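Local coordinates for protein ribulose bisphosphate carboxylase small chain (PDB 4F0H) that forms the small subunit of ribulose bisphosphate carboxylase, the enzyme that fixes carbon dioxide onto ribulose 1,5-bisphosphate, and probably helps to stabilise the assembled holoenzyme, at residues 78-83 against 99-104. Sequence-based numbering, arbitrary orientation.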
ATOM      1  N   PHE B  78      19.949 -47.891  12.851  1.00 10.55           N
ATOM      2  CA  PHE B  78      19.224 -46.888  12.099  1.00  7.13           C
ATOM      3  C   PHE B  78      17.781 -47.305  12.178  1.00  8.44           C
ATOM      4  O   PHE B  78      17.500 -48.508  12.332  1.00  8.39           O
ATOM      5  CB  PHE B  78      19.638 -47.008  10.637  1.00  6.25           C
ATOM      6  CG  PHE B  78      20.983 -46.374  10.326  1.00  8.99           C
ATOM      7  CD1 PHE B  78      22.176 -47.067  10.623  1.00  5.38           C
ATOM      8  CD2 PHE B  78      21.051 -45.097   9.718  1.00  8.30           C
ATOM      9  CE1 PHE B  78      23.456 -46.506  10.349  1.00 11.18           C
ATOM     10  CE2 PHE B  78      22.335 -44.510   9.425  1.00  8.89           C
ATOM     11  CZ  PHE B  78      23.542 -45.237   9.757  1.00  7.85           C
ATOM     12  N   TYR B  79      16.856 -46.355  12.028  1.00  7.32           N
ATOM     13  CA  TYR B  79      15.444 -46.678  11.656  1.00  5.10           C
ATOM     14  C   TYR B  79      15.460 -47.109  10.233  1.00  8.58           C
ATOM     15  O   TYR B  79      16.239 -46.524   9.417  1.00  8.61           O
ATOM     16  CB  TYR B  79      14.565 -45.412  11.716  1.00  4.84           C
ATOM     17  CG  TYR B  79      14.284 -45.017  13.127  1.00  5.33           C
ATOM     18  CD1 TYR B  79      13.192 -45.503  13.806  1.00  3.46           C
ATOM     19  CD2 TYR B  79      15.162 -44.186  13.806  1.00  2.31           C
ATOM     20  CE1 TYR B  79      13.029 -45.191  15.138  1.00  1.00           C
ATOM     21  CE2 TYR B  79      14.969 -43.850  15.127  1.00  2.01           C
ATOM     22  CZ  TYR B  79      13.903 -44.382  15.796  1.00  1.87           C
ATOM     23  OH  TYR B  79      13.688 -43.984  17.140  1.00  4.78           O
ATOM     24  N   ILE B  80      14.596 -48.073   9.907  1.00 10.48           N
ATOM     25  CA  ILE B  80      14.463 -48.644   8.536  1.00  5.54           C
ATOM     26  C   ILE B  80      12.992 -48.832   8.343  1.00  9.28           C
ATOM     27  O   ILE B  80      12.278 -49.397   9.240  1.00  6.25           O
ATOM     28  CB  ILE B  80      15.189 -50.054   8.427  1.00  6.16           C
ATOM     29  CG1 ILE B  80      16.657 -49.965   8.944  1.00  7.49           C
ATOM     30  CG2 ILE B  80      15.043 -50.668   7.037  1.00  1.70           C
ATOM     31  CD1 ILE B  80      17.453 -51.330   8.884  1.00  4.63           C
ATOM     32  N   LYS B  81      12.513 -48.405   7.170  1.00  6.50           N
ATOM     33  CA  LYS B  81      11.135 -48.551   6.828  1.00  6.62           C
ATOM     34  C   LYS B  81      10.916 -49.152   5.472  1.00  4.16           C
ATOM     35  O   LYS B  81      11.781 -49.094   4.584  1.00  8.70           O
ATOM     36  CB  LYS B  81      10.389 -47.214   6.885  1.00  7.34           C
ATOM     37  CG  LYS B  81      11.017 -46.118   5.999  1.00  8.37           C
ATOM     38  CD  LYS B  81      10.210 -44.837   6.089  1.00  4.56           C
ATOM     39  CE  LYS B  81      10.483 -43.867   4.934  1.00  5.66           C
ATOM     40  NZ  LYS B  81      10.105 -42.507   5.412  1.00  4.72           N
ATOM     41  N   VAL B  82       9.719 -49.698   5.296  1.00  5.86           N
ATOM     42  CA  VAL B  82       9.387 -50.238   3.992  1.00  9.92           C
ATOM     43  C   VAL B  82       8.320 -49.378   3.429  1.00  7.12           C
ATOM     44  O   VAL B  82       7.414 -48.974   4.182  1.00  9.90           O
ATOM     45  CB  VAL B  82       8.911 -51.720   4.089  1.00 12.16           C
ATOM     46  CG1 VAL B  82       8.526 -52.209   2.705  1.00 11.60           C
ATOM     47  CG2 VAL B  82      10.058 -52.577   4.617  1.00  7.71           C
ATOM     48  N   VAL B  83       8.393 -49.077   2.139  1.00  5.66           N
ATOM     49  CA  VAL B  83       7.487 -48.076   1.596  1.00  7.55           C
ATOM     50  C   VAL B  83       6.854 -48.655   0.349  1.00  9.07           C
ATOM     51  O   VAL B  83       7.538 -49.273  -0.423  1.00 12.94           O
ATOM     52  CB  VAL B  83       8.267 -46.776   1.219  1.00  9.12           C
ATOM     53  CG1 VAL B  83       7.333 -45.745   0.688  1.00 11.91           C
ATOM     54  CG2 VAL B  83       8.876 -46.154   2.431  1.00 12.38           C
ATOM     55  N   ILE B  99       7.674 -49.043   9.876  1.00  7.35           N
ATOM     56  CA  ILE B  99       8.947 -49.273  10.450  1.00  8.08           C
ATOM     57  C   ILE B  99       9.183 -50.779  10.647  1.00  8.36           C
ATOM     58  O   ILE B  99       8.321 -51.507  11.171  1.00  5.91           O
ATOM     59  CB  ILE B  99       9.087 -48.586  11.834  1.00 11.16           C
ATOM     60  CG1 ILE B  99       8.780 -47.095  11.753  1.00 12.26           C
ATOM     61  CG2 ILE B  99      10.484 -48.801  12.422  1.00 11.54           C
ATOM     62  CD1 ILE B  99       9.757 -46.341  11.080  1.00  8.21           C
ATOM     63  N   VAL B 100      10.377 -51.215  10.220  1.00  7.28           N
ATOM     64  CA  VAL B 100      10.853 -52.631  10.370  1.00  8.73           C
ATOM     65  C   VAL B 100      12.156 -52.727  11.142  1.00  8.55           C
ATOM     66  O   VAL B 100      12.697 -53.826  11.372  1.00 12.35           O
ATOM     67  CB  VAL B 100      11.064 -53.323   9.015  1.00  4.99           C
ATOM     68  CG1 VAL B 100       9.807 -53.389   8.257  1.00  4.85           C
ATOM     69  CG2 VAL B 100      12.186 -52.602   8.211  1.00  9.62           C
ATOM     70  N   ASN B 101      12.715 -51.584  11.494  1.00  8.24           N
ATOM     71  CA  ASN B 101      13.817 -51.593  12.463  1.00  9.30           C
ATOM     72  C   ASN B 101      13.924 -50.305  13.210  1.00  9.27           C
ATOM     73  O   ASN B 101      13.893 -49.249  12.578  1.00  7.01           O
ATOM     74  CB  ASN B 101      15.111 -51.828  11.715  1.00  8.33           C
ATOM     75  CG  ASN B 101      16.265 -52.139  12.636  1.00 14.27           C
ATOM     76  OD1 ASN B 101      17.157 -51.316  12.822  1.00 15.92           O
ATOM     77  ND2 ASN B 101      16.256 -53.316  13.223  1.00  9.94           N
ATOM     78  N   ARG B 102      14.118 -50.380  14.536  1.00 10.99           N
ATOM     79  CA  ARG B 102      14.389 -49.196  15.371  1.00 12.38           C
ATOM     80  C   ARG B 102      15.725 -49.332  16.063  1.00 11.82           C
ATOM     81  O   ARG B 102      16.118 -50.417  16.411  1.00 15.49           O
ATOM     82  CB  ARG B 102      13.340 -49.069  16.480  1.00  7.34           C
ATOM     83  CG  ARG B 102      11.958 -48.937  15.934  1.00  8.57           C
ATOM     84  CD  ARG B 102      10.878 -49.098  17.060  1.00  7.17           C
ATOM     85  NE  ARG B 102       9.583 -48.942  16.391  1.00 11.64           N
ATOM     86  CZ  ARG B 102       8.996 -47.795  16.146  1.00  7.46           C
ATOM     87  NH1 ARG B 102       9.510 -46.657  16.599  1.00 10.74           N
ATOM     88  NH2 ARG B 102       7.858 -47.814  15.487  1.00 15.16           N
ATOM     89  N   PRO B 103      16.436 -48.231  16.293  1.00 14.04           N
ATOM     90  CA  PRO B 103      17.612 -48.339  17.177  1.00 15.36           C
ATOM     91  C   PRO B 103      17.202 -48.772  18.607  1.00 18.27           C
ATOM     92  O   PRO B 103      16.006 -48.853  18.915  1.00 14.90           O
ATOM     93  CB  PRO B 103      18.227 -46.955  17.101  1.00 16.19           C
ATOM     94  CG  PRO B 103      17.051 -46.085  16.732  1.00 18.57           C
ATOM     95  CD  PRO B 103      16.269 -46.876  15.760  1.00 14.60           C
ATOM     96  N   LYS B 104      18.165 -49.171  19.448  1.00 22.90           N
ATOM     97  CA  LYS B 104      17.799 -49.817  20.723  1.00 25.41           C
ATOM     98  C   LYS B 104      17.276 -48.815  21.717  1.00 24.78           C
ATOM     99  O   LYS B 104      16.448 -49.137  22.557  1.00 23.86           O
ATOM    100  CB  LYS B 104      19.000 -50.567  21.336  1.00 30.65           C
ATOM    101  CG  LYS B 104      19.099 -52.031  20.891  1.00 34.86           C
ATOM    102  CD  LYS B 104      20.554 -52.517  20.820  1.00 38.32           C
ATOM    103  CE  LYS B 104      20.705 -53.579  19.709  1.00 42.10           C
ATOM    104  NZ  LYS B 104      19.614 -54.635  19.774  1.00 42.61           N
TER
HETATM  105  O   HOH W   1      11.356 -45.512  18.444  1.00  7.06           O
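Phe-78 meets Pro-103 where an antiparallel beta hairpin, strands 79-86 and 93-101 of the small-subunit sheet, comes to its open end and a classic beta bulge interrupts the pairing. The backbone carbon C of Phe-78 lies 3.9 Å from CD of Pro-103, while its ring turns away to meet Tyr-37 edge-to-face. At Tyr-79 the proline comes onto the aromatic ring with its CD-CG edge, CG beside CD and over CE2: CD of Pro-103 sits 3.4 Å from the Tyr-79 ring centroid, only 12° off the normal, a CH-pi contact over the face. With CG anti to the carbonyl carbon (chi1 -74°), the tyrosine ring also passes the Arg-102 side chain, CE1 of Tyr-79 approaching CG of Arg-102, and the ring and guanidinium planes are almost perpendicular. A water in the plane of both groups donates to Tyr-79 OH and accepts from Arg-102 NH1; the same hydroxyl bonds to Glu-106, and NH1 to the carbonyl of Ile-3. A leucine in place of Tyr-79 would probably leave Pro-103 without its aromatic face and Glu-106 and the water without their hydroxyl partner. Ile-80 stands opposite the bulge, which Val-100 and Asn-101 form: its N donates to Asn-101 O (3.0 Å), and its O receives two donors, Val-100 N at 2.8 Å and nearly straight (170°), Asn-101 N at 3.2 Å and more bent. Its side chain lies against CB of Asn-101 and CG2 of Val-100 on the face toward helix 61-74, where Cys-71 and Arg-72 also touch it. Past the bulge Lys-81 and Ile-99 form a non-hydrogen-bonded pair, CB of Lys-81 facing CD1 of Ile-99 on the other face; the lysine makes a cation-pi contact with Trp-48. Beyond it, Val-82 sets CG2 against CG1 of Val-100 at 3.7 Å.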